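Local coordinates for protein 2-c-methyl-d-erythritol 4-phosphate cytidylyltransferase (Streptococcus pneumoniae, PDB 2VSH) that catalyses the transfer of the cytidylyl group of CTP to D-ribitol 5-phosphate, yielding CDP-activated ribitol for teichoic acid synthesis, at residues 31-36 and 115-120; 93-98 and 178-183; 218-221 and 225-228. All coordinates share one frame; numbering follows the deposited sequence. Where two conformers were deposited one is given.

Contact 1: residues 31-36 and 115-120; sequences RPILIH and VRPFIT
With chi1 of -68°, Ile-33 holds its CG2 methyl anti to the backbone N, and this branch is the one that meets Val-115 and Pro-117. A similar first torsion at His-36, chi1 -75°, sets CG anti to the carbonyl carbon, so the CB methylene faces the loop while the imidazole turns back toward Arg-31, away from the loop. Three short approaches follow. Ile-33 CG2 sits 3.9 Å from Val-115 CA, beside the backbone rather than against the valine methyls, the nearer of which, CG1, stays 4.5 Å from it. The same methyl lies 3.9 Å from Pro-117 CG, the two side chains meeting at a slant. One turn on, His-36 CB meets Pro-117 CB at 3.7 Å, and the proline thus spans the first turn of the helix. All of this is apolar packing, with no hydrogen bond between the segments. A compact, rigid proline suits the place, since it also begins the corner of a type I turn running from Arg-116 to Ile-119; its CG further lies 4.0 Å above the plane of the Phe-118 ring, displaced toward the rim. Ile-220 packs against both Ile-33 and Pro-117. The polar end of His-36 works away from the loop: NE2 is hydrogen-bonded to the carbonyl O of Leu-28, and CE1 lies 3.2 Å above one face of the Arg-31 guanidinium, whose NH2 makes a salt bridge to Glu-39. Packing of this kind joins the start of a helix to the loop that follows a central parallel strand, 108-113, of the GT-A-like cytidylyltransferase fold, next to Ser-114 of the probable CTP site.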
loop_
_atom_site.group_PDB
_atom_site.type_symbol
_atom_site.label_atom_id
_atom_site.label_comp_id
_atom_site.label_asym_id
_atom_site.label_seq_id
_atom_site.Cartn_x
_atom_site.Cartn_y
_atom_site.Cartn_z
ATOM N N ARG A 31 19.361 -18.085 -5.691
ATOM C CA ARG A 31 18.858 -18.866 -4.558
ATOM C C ARG A 31 17.384 -18.558 -4.324
ATOM O O ARG A 31 16.961 -17.424 -4.568
ATOM C CB ARG A 31 19.659 -18.521 -3.299
ATOM C CG ARG A 31 20.960 -19.297 -3.219
ATOM C CD ARG A 31 22.110 -18.540 -2.568
ATOM N NE ARG A 31 21.686 -17.522 -1.614
ATOM C CZ ARG A 31 21.984 -16.233 -1.738
ATOM N NH1 ARG A 31 22.702 -15.808 -2.774
ATOM N NH2 ARG A 31 21.573 -15.367 -0.829
ATOM N N PRO A 32 16.604 -19.559 -3.854
ATOM C CA PRO A 32 15.177 -19.351 -3.589
ATOM C C PRO A 32 14.955 -18.247 -2.576
ATOM O O PRO A 32 15.746 -18.094 -1.628
ATOM C CB PRO A 32 14.706 -20.686 -2.984
ATOM C CG PRO A 32 15.718 -21.694 -3.408
ATOM C CD PRO A 32 17.026 -20.936 -3.537
ATOM N N ILE A 33 13.876 -17.495 -2.758
ATOM C CA ILE A 33 13.531 -16.424 -1.824
ATOM C C ILE A 33 13.578 -16.899 -0.374
ATOM O O ILE A 33 14.140 -16.206 0.500
ATOM C CB ILE A 33 12.154 -15.768 -2.183
ATOM C CG1 ILE A 33 12.283 -15.000 -3.509
ATOM C CG2 ILE A 33 11.702 -14.808 -1.058
ATOM C CD1 ILE A 33 10.953 -14.661 -4.219
ATOM N N LEU A 34 13.009 -18.079 -0.109
ATOM C CA LEU A 34 12.994 -18.634 1.244
ATOM C C LEU A 34 14.395 -18.728 1.844
ATOM O O LEU A 34 14.593 -18.466 3.036
ATOM C CB LEU A 34 12.339 -20.028 1.261
ATOM C CG LEU A 34 12.361 -20.773 2.601
ATOM C CD1 LEU A 34 11.593 -20.026 3.723
ATOM C CD2 LEU A 34 11.854 -22.206 2.445
ATOM N N ILE A 35 15.351 -19.115 1.009
ATOM C CA ILE A 35 16.748 -19.273 1.437
ATOM C C ILE A 35 17.383 -17.930 1.824
ATOM O O ILE A 35 18.054 -17.843 2.861
ATOM C CB ILE A 35 17.577 -20.016 0.375
ATOM C CG1 ILE A 35 17.120 -21.485 0.267
ATOM C CG2 ILE A 35 19.088 -19.897 0.663
ATOM C CD1 ILE A 35 17.206 -22.309 1.599
ATOM N N HIS A 36 17.160 -16.908 0.994
ATOM C CA HIS A 36 17.611 -15.544 1.281
ATOM C C HIS A 36 17.136 -15.119 2.664
ATOM O O HIS A 36 17.894 -14.525 3.446
ATOM C CB HIS A 36 17.026 -14.550 0.278
ATOM C CG HIS A 36 17.655 -14.595 -1.072
ATOM N ND1 HIS A 36 18.829 -13.939 -1.366
ATOM C CD2 HIS A 36 17.261 -15.196 -2.219
ATOM C CE1 HIS A 36 19.145 -14.151 -2.631
ATOM N NE2 HIS A 36 18.208 -14.907 -3.171
ATOM N N VAL A 115 8.580 -14.483 2.384
ATOM C CA VAL A 115 8.741 -13.658 1.172
ATOM C C VAL A 115 9.178 -12.219 1.448
ATOM O O VAL A 115 9.021 -11.320 0.607
ATOM C CB VAL A 115 7.476 -13.664 0.299
ATOM C CG1 VAL A 115 7.298 -15.034 -0.367
ATOM C CG2 VAL A 115 6.229 -13.231 1.128
ATOM N N ARG A 116 9.742 -12.016 2.624
ATOM C CA ARG A 116 10.385 -10.756 2.969
ATOM C C ARG A 116 11.900 -10.971 3.138
ATOM O O ARG A 116 12.402 -10.952 4.260
ATOM C CB ARG A 116 9.777 -10.165 4.232
ATOM C CG ARG A 116 8.425 -9.472 4.013
ATOM C CD ARG A 116 8.008 -8.711 5.259
ATOM N NE ARG A 116 6.574 -8.410 5.247
ATOM C CZ ARG A 116 6.033 -7.265 4.841
ATOM N NH1 ARG A 116 6.788 -6.278 4.395
ATOM N NH2 ARG A 116 4.717 -7.107 4.874
ATOM N N PRO A 117 12.624 -11.186 2.015
ATOM C CA PRO A 117 14.061 -11.513 2.118
ATOM C C PRO A 117 14.978 -10.339 2.484
ATOM O O PRO A 117 16.177 -10.566 2.741
ATOM C CB PRO A 117 14.404 -12.045 0.724
ATOM C CG PRO A 117 13.422 -11.396 -0.189
ATOM C CD PRO A 117 12.169 -11.123 0.616
ATOM N N PHE A 118 14.441 -9.110 2.524
ATOM C CA PHE A 118 15.295 -7.931 2.737
ATOM C C PHE A 118 15.316 -7.441 4.180
ATOM O O PHE A 118 15.746 -6.316 4.457
ATOM C CB PHE A 118 14.912 -6.796 1.789
ATOM C CG PHE A 118 14.980 -7.190 0.344
ATOM C CD1 PHE A 118 16.208 -7.456 -0.261
ATOM C CD2 PHE A 118 13.820 -7.304 -0.410
ATOM C CE1 PHE A 118 16.273 -7.848 -1.611
ATOM C CE2 PHE A 118 13.877 -7.686 -1.764
ATOM C CZ PHE A 118 15.105 -7.946 -2.355
ATOM N N ILE A 119 14.869 -8.301 5.092
ATOM C CA ILE A 119 14.973 -8.030 6.523
ATOM C C ILE A 119 16.460 -7.920 6.841
ATOM O O ILE A 119 17.286 -8.572 6.198
ATOM C CB ILE A 119 14.294 -9.165 7.356
ATOM C CG1 ILE A 119 14.316 -8.856 8.871
ATOM C CG2 ILE A 119 14.891 -10.551 6.969
ATOM C CD1 ILE A 119 13.692 -9.929 9.742
ATOM N N THR A 120 16.796 -7.092 7.832
ATOM C CA THR A 120 18.174 -6.852 8.215
ATOM C C THR A 120 18.375 -7.293 9.670
ATOM O O THR A 120 17.409 -7.447 10.422
ATOM C CB THR A 120 18.517 -5.349 8.098
ATOM O OG1 THR A 120 17.703 -4.606 9.017
ATOM C CG2 THR A 120 18.306 -4.815 6.653
#

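Contact 2: residues 93-98 and 178-183; sequences IIEAID and DFMDLY. With CA (calcium ion), chain C.
Apolar contacts made by Ile-94 do most of the joining between 93-98 and 178-183. Its CG2 methyl lies 3.6 Å from Met-180 CG and 3.8 Å from Met-180 SD, the two chains running antiparallel alongside one another. Its CD1 reaches Phe-179 CD1 at 3.5 Å, meeting the ring obliquely; the isoleucine was modelled in two conformers, and these distances belong to one of them. Met-180 is bent at both chi2 (-68°) and chi3 (-87°), which curls its flexible thioether round toward 93-98 and leaves CE 4.1 Å from Glu-95 CG, across the aliphatic part of that chain. Phe-179 also meets Phe-174 and touches Asn-87, a residue of the probable CTP site. The axes of 93-98 and 178-183 approach to 11.3 Å, with 133° between their directions, a separation bridged by Ile-94 and Met-180.

Metal binding forms the second kind. Asp-98 chelates a calcium ion with both carboxylate oxygens, OD1 at 2.6 Å and OD2 at 2.5 Å, and two waters add further ligands; OD1 also accepts the backbone N-H of Leu-103. Segment 178-183 supplies no ligand. Between these two segments the joint is therefore apolar, without hydrogen bonds, although Tyr-183 OH makes a weak one to Thr-88 OG1 nearby; the calcium sits at the margin and does not link the two segments.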
loop_
_atom_site.group_PDB
_atom_site.type_symbol
_atom_site.label_atom_id
_atom_site.label_comp_id
_atom_site.label_asym_id
_atom_site.label_seq_id
_atom_site.Cartn_x
_atom_site.Cartn_y
_atom_site.Cartn_z
ATOM N N ILE A 93 4.507 -23.615 14.614
ATOM C CA ILE A 93 5.905 -23.243 14.874
ATOM C C ILE A 93 6.231 -23.327 16.371
ATOM O O ILE A 93 7.250 -23.920 16.761
ATOM C CB ILE A 93 6.239 -21.842 14.251
ATOM C CG1 ILE A 93 6.378 -21.987 12.728
ATOM C CG2 ILE A 93 7.533 -21.240 14.838
ATOM C CD1 ILE A 93 6.328 -20.666 11.930
ATOM N N ILE A 94 5.345 -22.763 17.199
ATOM C CA ILE A 94 5.559 -22.742 18.641
ATOM C C ILE A 94 5.558 -24.176 19.186
ATOM O O ILE A 94 6.367 -24.515 20.057
ATOM C CB ILE A 94 4.526 -21.838 19.344
ATOM C CG1 ILE A 94 4.789 -20.364 18.990
ATOM C CG2 ILE A 94 4.541 -22.056 20.862
ATOM C CD1 ILE A 94 3.686 -19.407 19.411
ATOM N N GLU A 95 4.675 -25.016 18.646
ATOM C CA GLU A 95 4.620 -26.431 19.028
ATOM C C GLU A 95 5.930 -27.158 18.710
ATOM O O GLU A 95 6.425 -27.933 19.534
ATOM C CB GLU A 95 3.409 -27.135 18.394
ATOM C CG GLU A 95 2.086 -26.725 19.043
ATOM C CD GLU A 95 0.862 -27.326 18.375
ATOM O OE1 GLU A 95 -0.158 -27.439 19.063
ATOM O OE2 GLU A 95 0.909 -27.685 17.172
ATOM N N ALA A 96 6.480 -26.906 17.523
ATOM C CA ALA A 96 7.770 -27.476 17.103
ATOM C C ALA A 96 8.913 -27.006 18.015
ATOM O O ALA A 96 9.781 -27.789 18.399
ATOM C CB ALA A 96 8.063 -27.109 15.654
ATOM N N ILE A 97 8.894 -25.722 18.357
ATOM C CA ILE A 97 9.818 -25.160 19.338
ATOM C C ILE A 97 9.716 -25.879 20.689
ATOM O O ILE A 97 10.739 -26.263 21.281
ATOM C CB ILE A 97 9.553 -23.652 19.544
ATOM C CG1 ILE A 97 9.977 -22.852 18.312
ATOM C CG2 ILE A 97 10.278 -23.141 20.802
ATOM C CD1 ILE A 97 9.534 -21.389 18.328
ATOM N N ASP A 98 8.481 -26.061 21.170
ATOM C CA ASP A 98 8.221 -26.718 22.462
ATOM C C ASP A 98 8.736 -28.164 22.442
ATOM O O ASP A 98 9.225 -28.665 23.441
ATOM C CB ASP A 98 6.714 -26.652 22.761
ATOM C CG ASP A 98 6.358 -27.051 24.171
ATOM O OD1 ASP A 98 7.026 -26.622 25.141
ATOM O OD2 ASP A 98 5.349 -27.775 24.330
ATOM N N ASP A 178 2.710 -16.559 25.576
ATOM C CA ASP A 178 1.751 -15.469 25.463
ATOM C C ASP A 178 0.875 -15.606 24.223
ATOM O O ASP A 178 -0.350 -15.472 24.318
ATOM C CB ASP A 178 2.443 -14.110 25.452
ATOM C CG ASP A 178 2.863 -13.653 26.839
ATOM O OD1 ASP A 178 2.739 -14.444 27.806
ATOM O OD2 ASP A 178 3.320 -12.504 26.947
ATOM N N PHE A 179 1.484 -15.873 23.068
ATOM C CA PHE A 179 0.695 -16.098 21.860
ATOM C C PHE A 179 -0.245 -17.295 22.020
ATOM O O PHE A 179 -1.411 -17.214 21.643
ATOM C CB PHE A 179 1.581 -16.293 20.625
ATOM C CG PHE A 179 0.808 -16.629 19.383
ATOM C CD1 PHE A 179 0.495 -17.956 19.082
ATOM C CD2 PHE A 179 0.372 -15.620 18.521
ATOM C CE1 PHE A 179 -0.221 -18.282 17.937
ATOM C CE2 PHE A 179 -0.346 -15.934 17.368
ATOM C CZ PHE A 179 -0.652 -17.263 17.080
ATOM N N MET A 180 0.263 -18.406 22.555
ATOM C CA MET A 180 -0.574 -19.592 22.755
ATOM C C MET A 180 -1.784 -19.330 23.634
ATOM O O MET A 180 -2.903 -19.678 23.263
ATOM C CB MET A 180 0.235 -20.776 23.296
ATOM C CG MET A 180 1.350 -21.212 22.357
ATOM S SD MET A 180 0.766 -21.949 20.808
ATOM C CE MET A 180 0.594 -23.663 21.312
ATOM N N ASP A 181 -1.560 -18.717 24.798
ATOM C CA ASP A 181 -2.644 -18.377 25.701
ATOM C C ASP A 181 -3.735 -17.496 25.068
ATOM O O ASP A 181 -4.918 -17.798 25.185
ATOM C CB ASP A 181 -2.082 -17.732 26.976
ATOM C CG ASP A 181 -1.290 -18.721 27.823
ATOM O OD1 ASP A 181 -1.428 -19.943 27.580
ATOM O OD2 ASP A 181 -0.538 -18.290 28.726
ATOM N N LEU A 182 -3.332 -16.422 24.398
ATOM C CA LEU A 182 -4.291 -15.483 23.812
ATOM C C LEU A 182 -5.019 -16.065 22.605
ATOM O O LEU A 182 -6.230 -15.909 22.471
ATOM C CB LEU A 182 -3.585 -14.194 23.398
ATOM C CG LEU A 182 -3.016 -13.331 24.514
ATOM C CD1 LEU A 182 -2.450 -12.093 23.875
ATOM C CD2 LEU A 182 -4.096 -12.987 25.565
ATOM N N TYR A 183 -4.264 -16.711 21.716
ATOM C CA TYR A 183 -4.834 -17.353 20.536
ATOM C C TYR A 183 -5.790 -18.459 20.929
ATOM O O TYR A 183 -6.835 -18.629 20.300
ATOM C CB TYR A 183 -3.708 -17.910 19.674
ATOM C CG TYR A 183 -4.149 -18.602 18.402
ATOM C CD1 TYR A 183 -4.688 -17.879 17.342
ATOM C CD2 TYR A 183 -4.006 -19.980 18.257
ATOM C CE1 TYR A 183 -5.080 -18.516 16.171
ATOM C CE2 TYR A 183 -4.393 -20.623 17.077
ATOM C CZ TYR A 183 -4.930 -19.887 16.051
ATOM O OH TYR A 183 -5.312 -20.527 14.890
HETATM CA CA CA C . 5.229 -27.532 26.799
HETATM O O HOH W 1 4.245 -25.325 26.400
HETATM O O HOH W 2 6.639 -29.534 27.022
#

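Contact 3: residues 218-221 and 225-228; sequences LKIT and DLKI
Leu-218 lays its CD2 methyl over the first turns of helix 223-232, 3.3 Å from the carbonyl O of Asp-225 and 3.8 Å from Ile-228 CG2. Its CG is anti to the backbone N (chi1 176°), which carries the branched end out to the helix, roughly perpendicular to the Ile-228 side chain; a broad, forked side chain suits a surface made of backbone and methyl together. Ile-220 contributes its CG2, lying 3.8 Å from Leu-226 N and 4.3 Å from Leu-226 CB. The polar part of the contact belongs to the Asp-225 carboxylate. OD2 accepts the backbone N-H of Thr-221 at 3.0 Å through its anti lone pair, with an N-H...O angle of 151°, and it also takes the N-H of Thr-222. Asp-225 is the third residue of the helix, and its bond to Thr-222 corresponds to one half of a capping box, an N3 side chain taking the N-H of the residue before the helix. Two N-H groups that precede the helix thus share one oxygen, which fixes the rotation of the carboxylate, and the negative group would probably be stabilised by the helix N terminus. The carbonyl O of Lys-219 comes within 3.2 Å of OD2, a close approach of two acceptors without a bond. On the helix itself, Ile-228 packs against Ile-228 of the second subunit, and Lys-227 NZ is hydrogen-bonded to Ser-231 OG of that subunit.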
loop_
_atom_site.group_PDB
_atom_site.type_symbol
_atom_site.label_atom_id
_atom_site.label_comp_id
_atom_site.label_asym_id
_atom_site.label_seq_id
_atom_site.Cartn_x
_atom_site.Cartn_y
_atom_site.Cartn_z
ATOM N N LEU A 218 10.428 -5.211 1.427
ATOM C CA LEU A 218 9.400 -5.632 0.475
ATOM C C LEU A 218 8.850 -7.032 0.765
ATOM O O LEU A 218 9.604 -7.942 1.091
ATOM C CB LEU A 218 9.981 -5.583 -0.960
ATOM C CG LEU A 218 9.163 -6.055 -2.174
ATOM C CD1 LEU A 218 8.021 -5.099 -2.528
ATOM C CD2 LEU A 218 10.047 -6.243 -3.400
ATOM N N LYS A 219 7.533 -7.176 0.644
ATOM C CA LYS A 219 6.874 -8.465 0.650
ATOM C C LYS A 219 6.679 -8.901 -0.807
ATOM O O LYS A 219 6.030 -8.202 -1.581
ATOM C CB LYS A 219 5.530 -8.381 1.374
ATOM C CG LYS A 219 4.891 -9.729 1.611
ATOM C CD LYS A 219 3.567 -9.630 2.351
ATOM C CE LYS A 219 3.225 -10.983 2.942
ATOM N NZ LYS A 219 1.835 -11.008 3.434
ATOM N N ILE A 220 7.268 -10.031 -1.187
ATOM C CA ILE A 220 7.209 -10.458 -2.589
ATOM C C ILE A 220 5.951 -11.298 -2.780
ATOM O O ILE A 220 5.947 -12.489 -2.499
ATOM C CB ILE A 220 8.494 -11.206 -3.046
ATOM C CG1 ILE A 220 9.726 -10.331 -2.802
ATOM C CG2 ILE A 220 8.389 -11.602 -4.526
ATOM C CD1 ILE A 220 11.059 -11.072 -2.848
ATOM N N THR A 221 4.883 -10.637 -3.227
ATOM C CA THR A 221 3.564 -11.248 -3.383
ATOM C C THR A 221 3.208 -11.415 -4.859
ATOM O O THR A 221 2.799 -12.491 -5.284
ATOM C CB THR A 221 2.477 -10.366 -2.680
ATOM O OG1 THR A 221 2.655 -10.453 -1.263
ATOM C CG2 THR A 221 1.076 -10.823 -3.029
ATOM N N ASP A 225 6.102 -7.349 -7.618
ATOM C CA ASP A 225 6.995 -7.352 -6.445
ATOM C C ASP A 225 8.284 -8.102 -6.755
ATOM O O ASP A 225 9.362 -7.698 -6.324
ATOM C CB ASP A 225 6.322 -7.979 -5.231
ATOM C CG ASP A 225 5.111 -7.218 -4.789
ATOM O OD1 ASP A 225 5.059 -5.996 -5.032
ATOM O OD2 ASP A 225 4.208 -7.838 -4.210
ATOM N N LEU A 226 8.152 -9.194 -7.504
ATOM C CA LEU A 226 9.286 -10.001 -7.940
ATOM C C LEU A 226 10.271 -9.172 -8.780
ATOM O O LEU A 226 11.489 -9.278 -8.591
ATOM C CB LEU A 226 8.790 -11.193 -8.770
ATOM C CG LEU A 226 9.448 -12.581 -8.694
ATOM C CD1 LEU A 226 9.385 -13.239 -10.060
ATOM C CD2 LEU A 226 10.892 -12.572 -8.163
ATOM N N LYS A 227 9.736 -8.371 -9.705
ATOM C CA LYS A 227 10.538 -7.467 -10.547
ATOM C C LYS A 227 11.294 -6.448 -9.699
ATOM O O LYS A 227 12.475 -6.204 -9.919
ATOM C CB LYS A 227 9.651 -6.688 -11.515
ATOM C CG LYS A 227 8.810 -7.493 -12.469
ATOM C CD LYS A 227 8.071 -6.508 -13.390
ATOM C CE LYS A 227 7.136 -7.228 -14.348
ATOM N NZ LYS A 227 6.402 -6.240 -15.197
ATOM N N ILE A 228 10.593 -5.855 -8.736
ATOM C CA ILE A 228 11.204 -4.925 -7.797
ATOM C C ILE A 228 12.353 -5.639 -7.055
ATOM O O ILE A 228 13.490 -5.173 -7.091
ATOM C CB ILE A 228 10.158 -4.311 -6.832
ATOM C CG1 ILE A 228 9.131 -3.490 -7.625
ATOM C CG2 ILE A 228 10.838 -3.407 -5.792
ATOM C CD1 ILE A 228 7.840 -3.198 -6.855
#

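From the N terminus, residues 31-36 open contact 1 and 93-98 open contact 2; 115-120 then close the first and 178-183 the second, so these two long loops cross. Contact 1 ties helix 33-42 to the loop after strand 108-113, whereas contact 2 joins helices 86-100 and 176-184 on the opposite side of the chain's centre, the two centres being about 24 Å apart. Contact 3 comes later and is local, folding the loop 218-221 onto helix 223-232. It nonetheless adjoins contact 1: Val-115 O and Ile-220 N lie 2.8 Å apart in a probable hydrogen bond, so the loop that leads into helix 223-232 lies against contact 1.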